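PDB 3M9V: FAD-dependent oxidoreductase from Actinomadura kijaniata, which probably acts as a flavin-dependent oxidoreductase of the acyl-CoA dehydrogenase family in the biosynthesis of the sugar D-kijanose, and binds dTDP. Local coordinates for residues Gly144-Leu155 / Phe181-Gly189; Leu155-Trp163 / Asp231-Met241. All blocks are in the same frame, centred on the assembly; numbering follows the deposited sequence.

Interaction 1: residues Gly144-Leu155 / Phe181-Gly189; sequences GIKDHHTAVTTL and FVINARTDG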
loop_
_atom_site.group_PDB
_atom_site.type_symbol
_atom_site.label_atom_id
_atom_site.label_comp_id
_atom_site.label_asym_id
_atom_site.label_seq_id
_atom_site.Cartn_x
_atom_site.Cartn_y
_atom_site.Cartn_z
ATOM N N GLY A 144 9.509 -19.607 29.329
ATOM C CA GLY A 144 10.836 -19.107 28.987
ATOM C C GLY A 144 11.179 -19.937 27.762
ATOM O O GLY A 144 11.529 -21.122 27.857
ATOM N N ILE A 145 11.057 -19.310 26.597
ATOM C CA ILE A 145 11.132 -20.027 25.331
ATOM C C ILE A 145 12.456 -19.772 24.623
ATOM O O ILE A 145 13.179 -20.700 24.284
ATOM C CB ILE A 145 9.954 -19.642 24.415
ATOM C CG1 ILE A 145 8.653 -20.017 25.127
ATOM C CG2 ILE A 145 10.115 -20.337 23.063
ATOM C CD1 ILE A 145 7.432 -19.397 24.479
ATOM N N LYS A 146 12.816 -18.510 24.446
ATOM C CA LYS A 146 13.942 -18.186 23.582
ATOM C C LYS A 146 15.249 -17.982 24.337
ATOM O O LYS A 146 15.325 -17.152 25.252
ATOM C CB LYS A 146 13.642 -16.927 22.761
ATOM C CG LYS A 146 14.865 -16.439 21.963
ATOM C CD LYS A 146 14.469 -15.847 20.625
ATOM C CE LYS A 146 15.518 -14.876 20.095
ATOM N NZ LYS A 146 14.835 -13.551 20.062
ATOM N N ASP A 147 16.254 -18.751 23.930
ATOM C CA ASP A 147 17.581 -18.626 24.501
ATOM C C ASP A 147 18.160 -17.248 24.257
ATOM O O ASP A 147 18.053 -16.733 23.154
ATOM C CB ASP A 147 18.515 -19.681 23.911
ATOM C CG ASP A 147 18.424 -20.989 24.648
ATOM O OD1 ASP A 147 17.798 -21.030 25.728
ATOM O OD2 ASP A 147 18.955 -21.986 24.123
ATOM N N HIS A 148 18.749 -16.648 25.285
ATOM C CA HIS A 148 19.628 -15.499 25.114
ATOM C C HIS A 148 20.847 -15.847 24.246
ATOM O O HIS A 148 21.270 -17.000 24.193
ATOM C CB HIS A 148 20.097 -15.058 26.497
ATOM C CG HIS A 148 20.949 -13.828 26.481
ATOM N ND1 HIS A 148 20.446 -12.574 26.760
ATOM C CD2 HIS A 148 22.264 -13.655 26.205
ATOM C CE1 HIS A 148 21.419 -11.684 26.675
ATOM N NE2 HIS A 148 22.532 -12.315 26.343
ATOM N N HIS A 149 21.461 -14.885 23.562
ATOM C CA HIS A 149 22.470 -15.265 22.562
ATOM C C HIS A 149 23.746 -15.865 23.164
ATOM O O HIS A 149 24.397 -16.719 22.560
ATOM C CB HIS A 149 22.746 -14.127 21.572
ATOM C CG HIS A 149 23.450 -12.952 22.174
ATOM N ND1 HIS A 149 24.817 -12.914 22.349
ATOM C CD2 HIS A 149 22.973 -11.781 22.663
ATOM C CE1 HIS A 149 25.156 -11.765 22.908
ATOM N NE2 HIS A 149 24.056 -11.059 23.106
ATOM N N THR A 150 24.087 -15.465 24.384
ATOM C CA THR A 150 25.237 -16.041 25.084
ATOM C C THR A 150 25.109 -17.475 25.610
ATOM O O THR A 150 26.077 -17.973 26.186
ATOM C CB THR A 150 25.635 -15.218 26.327
ATOM O OG1 THR A 150 24.693 -15.467 27.380
ATOM C CG2 THR A 150 25.722 -13.721 26.032
ATOM N N ALA A 151 23.976 -18.149 25.427
ATOM C CA ALA A 151 23.686 -19.367 26.188
ATOM C C ALA A 151 22.800 -20.358 25.454
ATOM O O ALA A 151 21.881 -19.959 24.749
ATOM C CB ALA A 151 23.011 -19.029 27.513
ATOM N N VAL A 152 23.042 -21.651 25.636
ATOM C CA VAL A 152 22.081 -22.658 25.209
ATOM C C VAL A 152 21.533 -23.429 26.416
ATOM O O VAL A 152 22.269 -24.149 27.095
ATOM C CB VAL A 152 22.682 -23.601 24.162
ATOM C CG1 VAL A 152 24.117 -23.932 24.550
ATOM C CG2 VAL A 152 21.833 -24.849 23.990
ATOM N N THR A 153 20.238 -23.286 26.692
ATOM C CA THR A 153 19.726 -23.696 27.993
ATOM C C THR A 153 19.659 -25.219 28.004
ATOM O O THR A 153 18.940 -25.817 27.204
ATOM C CB THR A 153 18.340 -23.085 28.257
ATOM O OG1 THR A 153 18.481 -21.666 28.367
ATOM C CG2 THR A 153 17.735 -23.636 29.550
ATOM N N THR A 154 20.392 -25.849 28.920
ATOM C CA THR A 154 20.572 -27.303 28.880
ATOM C C THR A 154 20.275 -27.933 30.239
ATOM O O THR A 154 20.523 -27.335 31.285
ATOM C CB THR A 154 22.017 -27.662 28.450
ATOM O OG1 THR A 154 22.927 -26.996 29.325
ATOM C CG2 THR A 154 22.343 -27.035 27.120
ATOM N N LEU A 155 19.710 -29.131 30.214
ATOM C CA LEU A 155 19.446 -29.881 31.429
ATOM C C LEU A 155 20.485 -30.998 31.517
ATOM O O LEU A 155 20.705 -31.735 30.557
ATOM C CB LEU A 155 18.069 -30.544 31.379
ATOM C CG LEU A 155 16.774 -30.058 32.030
ATOM C CD1 LEU A 155 15.747 -31.175 31.882
ATOM C CD2 LEU A 155 16.929 -29.668 33.497
ATOM N N PHE A 181 7.888 -21.303 36.103
ATOM C CA PHE A 181 8.429 -20.933 34.792
ATOM C C PHE A 181 8.610 -22.219 34.000
ATOM O O PHE A 181 9.415 -23.092 34.384
ATOM C CB PHE A 181 9.767 -20.203 34.954
ATOM C CG PHE A 181 9.648 -18.882 35.644
ATOM C CD1 PHE A 181 9.616 -17.700 34.912
ATOM C CD2 PHE A 181 9.479 -18.821 37.019
ATOM C CE1 PHE A 181 9.477 -16.471 35.554
ATOM C CE2 PHE A 181 9.319 -17.609 37.673
ATOM C CZ PHE A 181 9.321 -16.436 36.936
ATOM N N VAL A 182 7.831 -22.367 32.930
ATOM C CA VAL A 182 8.008 -23.507 32.033
ATOM C C VAL A 182 9.084 -23.156 31.012
ATOM O O VAL A 182 8.977 -22.127 30.345
ATOM C CB VAL A 182 6.694 -23.844 31.313
ATOM C CG1 VAL A 182 6.856 -25.044 30.384
ATOM C CG2 VAL A 182 5.623 -24.149 32.316
ATOM N N ILE A 183 10.134 -23.969 30.903
ATOM C CA ILE A 183 11.348 -23.542 30.216
ATOM C C ILE A 183 11.576 -24.535 29.088
ATOM O O ILE A 183 11.484 -25.745 29.304
ATOM C CB ILE A 183 12.581 -23.592 31.151
ATOM C CG1 ILE A 183 12.345 -22.710 32.379
ATOM C CG2 ILE A 183 13.863 -23.097 30.476
ATOM C CD1 ILE A 183 12.092 -21.255 32.032
ATOM N N ASN A 184 11.848 -24.039 27.886
ATOM C CA ASN A 184 12.194 -24.952 26.810
ATOM C C ASN A 184 13.690 -25.243 26.866
ATOM O O ASN A 184 14.512 -24.332 26.754
ATOM C CB ASN A 184 11.854 -24.329 25.460
ATOM C CG ASN A 184 10.356 -24.283 25.218
ATOM O OD1 ASN A 184 9.547 -24.598 26.098
ATOM N ND2 ASN A 184 9.983 -23.916 23.999
ATOM N N ALA A 185 14.058 -26.508 27.023
ATOM C CA ALA A 185 15.475 -26.789 27.220
ATOM C C ALA A 185 15.772 -28.056 26.429
ATOM O O ALA A 185 14.844 -28.709 25.948
ATOM C CB ALA A 185 15.758 -26.962 28.719
ATOM N N ARG A 186 17.046 -28.410 26.291
ATOM C CA ARG A 186 17.421 -29.726 25.756
ATOM C C ARG A 186 18.302 -30.475 26.766
ATOM O O ARG A 186 19.082 -29.845 27.487
ATOM C CB ARG A 186 18.245 -29.544 24.477
ATOM C CG ARG A 186 19.500 -28.746 24.773
ATOM C CD ARG A 186 20.326 -28.533 23.524
ATOM N NE ARG A 186 19.517 -27.958 22.450
ATOM C CZ ARG A 186 19.902 -27.900 21.179
ATOM N NH1 ARG A 186 19.091 -27.365 20.275
ATOM N NH2 ARG A 186 21.086 -28.380 20.814
ATOM N N THR A 187 18.212 -31.801 26.809
ATOM C CA THR A 187 19.129 -32.532 27.679
ATOM C C THR A 187 20.571 -32.548 27.195
ATOM O O THR A 187 20.905 -32.156 26.077
ATOM C CB THR A 187 18.756 -34.003 27.856
ATOM O OG1 THR A 187 18.833 -34.625 26.568
ATOM C CG2 THR A 187 17.361 -34.146 28.452
ATOM N N ASP A 188 21.409 -33.022 28.108
ATOM C CA ASP A 188 22.817 -33.303 27.881
ATOM C C ASP A 188 23.470 -34.058 29.042
ATOM O O ASP A 188 24.433 -33.610 29.671
ATOM C CB ASP A 188 23.606 -32.045 27.551
ATOM C CG ASP A 188 24.871 -32.404 26.814
ATOM O OD1 ASP A 188 24.924 -33.576 26.376
ATOM O OD2 ASP A 188 25.768 -31.541 26.696
ATOM N N GLY A 189 22.908 -35.232 29.310
ATOM C CA GLY A 189 23.559 -36.246 30.131
ATOM C C GLY A 189 24.307 -37.284 29.323
ATOM O O GLY A 189 25.508 -37.421 29.532
#
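G144 and I183 lie side by side as a parallel bridge. The bonds flanking them are nearly linear: G144 N gives to V182 O at 2.8 Å, and N184 N gives to G144 O at 2.9 Å. A second parallel stretch follows. R186 N reaches T153 O weakly, and L155 N gives to R186 O at 2.9 Å. A weak bond from D188 N to L155 O ends the pairing. Between the two stretches, H148 to V152 form a loop with a type I turn from H148 to A151.

Side chains fill in around this backbone. In T153, OG1 lies beside the backbone N (chi1 -66°), facing D147. This leaves CG2 anti to that N, where it meets A185 CB and I183 CG2, each at 4.0 Å. OG1 bonds D147 OD1 at 2.8 Å and T153 N bonds D147 OD2 at 3.2 Å, both from above the carboxylate plane. OG1 also takes a hydrogen bond from R168 N. Replacing T153 with an alanine would probably leave D147 OD1 and R168 N without the hydroxyl and open a gap beside A185 and I183. D147 also forms a salt bridge with K169, whose NZ gives a hydrogen bond to I145 O. Near the surface, R186 bends at chi3 (53°) and V152 CG2 lies over one face of its guanidinium. T154 CG2 packs on R186 CG at 4.1 Å.

I145 and N184 run alongside each other, with I145 CG2 3.7 Å from N184 ND2. That amide makes a weak hydrogen bond to the bound thymidine diphosphate. I145 belongs to the FMN site of this protein, although no flavin is bound to this chain. The paired strands thus bring nucleotide and flavin residues together within the beta-sheet of the acyl-CoA dehydrogenase middle domain.

Interaction 2: residues Leu155-Trp163 / Asp231-Met241; sequences LRPDGAGGW and DCPIPADHVLM
W163 packs its indole against I234, A236, V239 and M241 of the 231-241 segment. V239 crosses it at about a right angle, with V239 CG2 3.8 Å from W163 CD1. I234 O sits at the ring edge, in plane. M241 SD approaches the six-membered ring obliquely, 5.1 Å from its centroid, as a Met-aromatic contact. The indole takes this place with CG beside the backbone N (chi1 -52°). L155 CD1 lies over one face of the indole, offset toward its rim, and meets V239 CG1 tip to tip at 3.9 Å. The L155 and I234 side chains cross at about a right angle, with L155 CD2 4.2 Å from I234 CG1.

W163 and I234 form an antiparallel hydrogen-bonded pair: W163 N to I234 O and I234 N to W163 O, both 2.9 Å. One water links G161 O to A236 N. R156 turns its guanidinium edge to D231 in a salt bridge of doubtful geometry.

In the connecting loop, D158 OD1 accepts from A160 N and G162 N on opposite faces of its carboxylate, the first bond making an Asx turn. This loop closes the hairpin of strands 154-157 and 163-172, which the W163-I234 pair joins antiparallel to strand 225-234 in the middle-domain beta-sheet.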
loop_
_atom_site.group_PDB
_atom_site.type_symbol
_atom_site.label_atom_id
_atom_site.label_comp_id
_atom_site.label_asym_id
_atom_site.label_seq_id
_atom_site.Cartn_x
_atom_site.Cartn_y
_atom_site.Cartn_z
ATOM N N LEU A 155 19.710 -29.131 30.214
ATOM C CA LEU A 155 19.446 -29.881 31.429
ATOM C C LEU A 155 20.485 -30.998 31.517
ATOM O O LEU A 155 20.705 -31.735 30.557
ATOM C CB LEU A 155 18.069 -30.544 31.379
ATOM C CG LEU A 155 16.774 -30.058 32.030
ATOM C CD1 LEU A 155 15.747 -31.175 31.882
ATOM C CD2 LEU A 155 16.929 -29.668 33.497
ATOM N N ARG A 156 21.113 -31.126 32.677
ATOM C CA ARG A 156 22.219 -32.060 32.877
ATOM C C ARG A 156 21.807 -32.980 34.029
ATOM O O ARG A 156 21.261 -32.529 35.039
ATOM C CB ARG A 156 23.397 -31.216 33.368
ATOM C CG ARG A 156 24.742 -31.493 32.750
ATOM C CD ARG A 156 25.785 -31.044 33.756
ATOM N NE ARG A 156 25.415 -29.772 34.369
ATOM C CZ ARG A 156 25.985 -29.266 35.459
ATOM N NH1 ARG A 156 25.592 -28.091 35.926
ATOM N NH2 ARG A 156 26.947 -29.928 36.088
ATOM N N PRO A 157 22.091 -34.286 33.919
ATOM C CA PRO A 157 21.583 -35.161 34.979
ATOM C C PRO A 157 22.351 -34.846 36.264
ATOM O O PRO A 157 23.518 -34.474 36.197
ATOM C CB PRO A 157 21.889 -36.563 34.450
ATOM C CG PRO A 157 23.102 -36.361 33.577
ATOM C CD PRO A 157 22.977 -34.989 32.975
ATOM N N ASP A 158 21.728 -34.921 37.434
ATOM C CA ASP A 158 22.505 -34.571 38.623
ATOM C C ASP A 158 23.272 -35.749 39.221
ATOM O O ASP A 158 23.828 -35.625 40.301
ATOM C CB ASP A 158 21.660 -33.885 39.703
ATOM C CG ASP A 158 20.620 -34.804 40.319
ATOM O OD1 ASP A 158 20.572 -36.022 40.020
ATOM O OD2 ASP A 158 19.818 -34.292 41.129
ATOM N N GLY A 159 23.312 -36.896 38.550
ATOM C CA GLY A 159 23.945 -38.065 39.147
ATOM C C GLY A 159 23.080 -38.893 40.084
ATOM O O GLY A 159 23.392 -40.058 40.322
ATOM N N ALA A 160 22.001 -38.340 40.629
ATOM C CA ALA A 160 21.153 -39.067 41.566
ATOM C C ALA A 160 19.721 -39.190 41.076
ATOM O O ALA A 160 18.796 -39.316 41.875
ATOM C CB ALA A 160 21.150 -38.373 42.919
ATOM N N GLY A 161 19.505 -39.141 39.768
ATOM C CA GLY A 161 18.135 -39.239 39.282
ATOM C C GLY A 161 17.362 -37.954 39.039
ATOM O O GLY A 161 16.195 -38.015 38.640
ATOM N N GLY A 162 17.969 -36.794 39.293
ATOM C CA GLY A 162 17.327 -35.524 38.969
ATOM C C GLY A 162 18.173 -34.739 37.981
ATOM O O GLY A 162 18.972 -35.335 37.257
ATOM N N TRP A 163 18.020 -33.418 37.926
ATOM C CA TRP A 163 18.688 -32.614 36.894
ATOM C C TRP A 163 19.175 -31.263 37.418
ATOM O O TRP A 163 18.758 -30.786 38.472
ATOM C CB TRP A 163 17.720 -32.254 35.751
ATOM C CG TRP A 163 16.984 -33.420 35.157
ATOM C CD1 TRP A 163 15.816 -33.977 35.607
ATOM C CD2 TRP A 163 17.358 -34.152 33.984
ATOM N NE1 TRP A 163 15.458 -35.029 34.792
ATOM C CE2 TRP A 163 16.381 -35.152 33.787
ATOM C CE3 TRP A 163 18.425 -34.056 33.085
ATOM C CZ2 TRP A 163 16.436 -36.059 32.723
ATOM C CZ3 TRP A 163 18.487 -34.960 32.040
ATOM C CH2 TRP A 163 17.488 -35.940 31.860
ATOM N N ASP A 231 22.882 -23.712 37.443
ATOM C CA ASP A 231 22.735 -25.032 38.038
ATOM C C ASP A 231 21.520 -25.162 38.961
ATOM O O ASP A 231 21.701 -25.481 40.144
ATOM C CB ASP A 231 23.994 -25.337 38.867
ATOM C CG ASP A 231 25.175 -25.735 37.990
ATOM O OD1 ASP A 231 24.973 -26.094 36.811
ATOM O OD2 ASP A 231 26.335 -25.688 38.434
ATOM N N CYS A 232 20.317 -24.900 38.448
ATOM C CA CYS A 232 19.115 -24.967 39.276
ATOM C C CYS A 232 18.737 -26.431 39.399
ATOM O O CYS A 232 18.541 -27.108 38.393
ATOM C CB CYS A 232 17.917 -24.253 38.635
ATOM S SG CYS A 232 18.245 -22.483 38.420
ATOM N N PRO A 233 18.616 -26.919 40.638
ATOM C CA PRO A 233 18.243 -28.315 40.814
ATOM C C PRO A 233 16.772 -28.509 40.465
ATOM O O PRO A 233 15.915 -27.850 41.048
ATOM C CB PRO A 233 18.458 -28.524 42.323
ATOM C CG PRO A 233 18.279 -27.136 42.899
ATOM C CD PRO A 233 19.050 -26.310 41.907
ATOM N N ILE A 234 16.491 -29.392 39.516
ATOM C CA ILE A 234 15.108 -29.722 39.198
ATOM C C ILE A 234 14.899 -31.216 39.397
ATOM O O ILE A 234 15.607 -32.020 38.784
ATOM C CB ILE A 234 14.770 -29.461 37.700
ATOM C CG1 ILE A 234 15.479 -28.219 37.136
ATOM C CG2 ILE A 234 13.254 -29.538 37.500
ATOM C CD1 ILE A 234 14.907 -26.929 37.604
ATOM N N PRO A 235 13.902 -31.579 40.213
ATOM C CA PRO A 235 13.552 -32.977 40.416
ATOM C C PRO A 235 12.916 -33.612 39.172
ATOM O O PRO A 235 12.311 -32.917 38.354
ATOM C CB PRO A 235 12.587 -32.928 41.599
ATOM C CG PRO A 235 12.007 -31.555 41.595
ATOM C CD PRO A 235 13.051 -30.655 40.984
ATOM N N ALA A 236 13.082 -34.923 39.004
ATOM C CA ALA A 236 12.666 -35.620 37.782
ATOM C C ALA A 236 11.180 -35.457 37.456
ATOM O O ALA A 236 10.773 -35.429 36.295
ATOM C CB ALA A 236 13.027 -37.110 37.882
ATOM N N ASP A 237 10.350 -35.328 38.484
ATOM C CA ASP A 237 8.923 -35.231 38.212
ATOM C C ASP A 237 8.483 -33.788 37.977
ATOM O O ASP A 237 7.297 -33.461 38.050
ATOM C CB ASP A 237 8.150 -35.839 39.381
ATOM C CG ASP A 237 8.338 -35.060 40.674
ATOM O OD1 ASP A 237 9.120 -34.082 40.728
ATOM O OD2 ASP A 237 7.686 -35.448 41.666
ATOM N N HIS A 238 9.456 -32.911 37.762
ATOM C CA HIS A 238 9.158 -31.537 37.367
ATOM C C HIS A 238 9.677 -31.244 35.964
ATOM O O HIS A 238 9.894 -30.089 35.580
ATOM C CB HIS A 238 9.771 -30.558 38.357
ATOM C CG HIS A 238 9.011 -30.500 39.636
ATOM N ND1 HIS A 238 9.216 -29.525 40.584
ATOM C CD2 HIS A 238 8.031 -31.298 40.114
ATOM C CE1 HIS A 238 8.389 -29.721 41.594
ATOM N NE2 HIS A 238 7.655 -30.789 41.332
ATOM N N VAL A 239 9.865 -32.328 35.222
ATOM C CA VAL A 239 10.399 -32.266 33.868
ATOM C C VAL A 239 9.480 -33.014 32.906
ATOM O O VAL A 239 9.277 -34.220 33.091
ATOM C CB VAL A 239 11.800 -32.878 33.830
ATOM C CG1 VAL A 239 12.320 -32.868 32.406
ATOM C CG2 VAL A 239 12.712 -32.055 34.739
ATOM N N LEU A 240 8.912 -32.315 31.920
ATOM C CA LEU A 240 8.228 -32.983 30.813
ATOM C C LEU A 240 9.202 -33.219 29.655
ATOM O O LEU A 240 9.535 -32.289 28.926
ATOM C CB LEU A 240 7.028 -32.155 30.345
ATOM C CG LEU A 240 6.072 -31.492 31.349
ATOM C CD1 LEU A 240 5.630 -30.149 30.788
ATOM C CD2 LEU A 240 4.827 -32.299 31.688
ATOM N N MET A 241 9.689 -34.441 29.478
ATOM C CA MET A 241 10.553 -34.769 28.350
ATOM C C MET A 241 9.812 -34.726 27.018
ATOM O O MET A 241 8.797 -35.389 26.859
ATOM C CB MET A 241 11.099 -36.187 28.529
ATOM C CG MET A 241 11.961 -36.351 29.765
ATOM S SD MET A 241 13.593 -35.609 29.529
ATOM C CE MET A 241 13.972 -36.296 27.916
HETATM O O HOH W 1 14.737 -36.320 40.808
#

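Overall arrangement
Interactions 1 and 2 have centres about 13 Å apart, on the same side of the chain's centre. They share L155 and strand 154-157, which pairs parallel with strand 180-187 and antiparallel with strand 163-172. Along the chain their segments alternate: 144-155, 155-163, 181-189, then 231-241. They also touch directly, where T187 CG2 packs on W163 CZ3 at 3.8 Å. Interaction 1 holds a residue of the dTDP pocket. Interaction 2 lies farther out, with the M241 side chain about 11 Å from the bound nucleotide. Together they join strands distant in the chain, 141-147 and 154-157 with 180-187, and 163-172 with 225-234, in one mixed sheet, which extends from the nucleotide site toward the periphery.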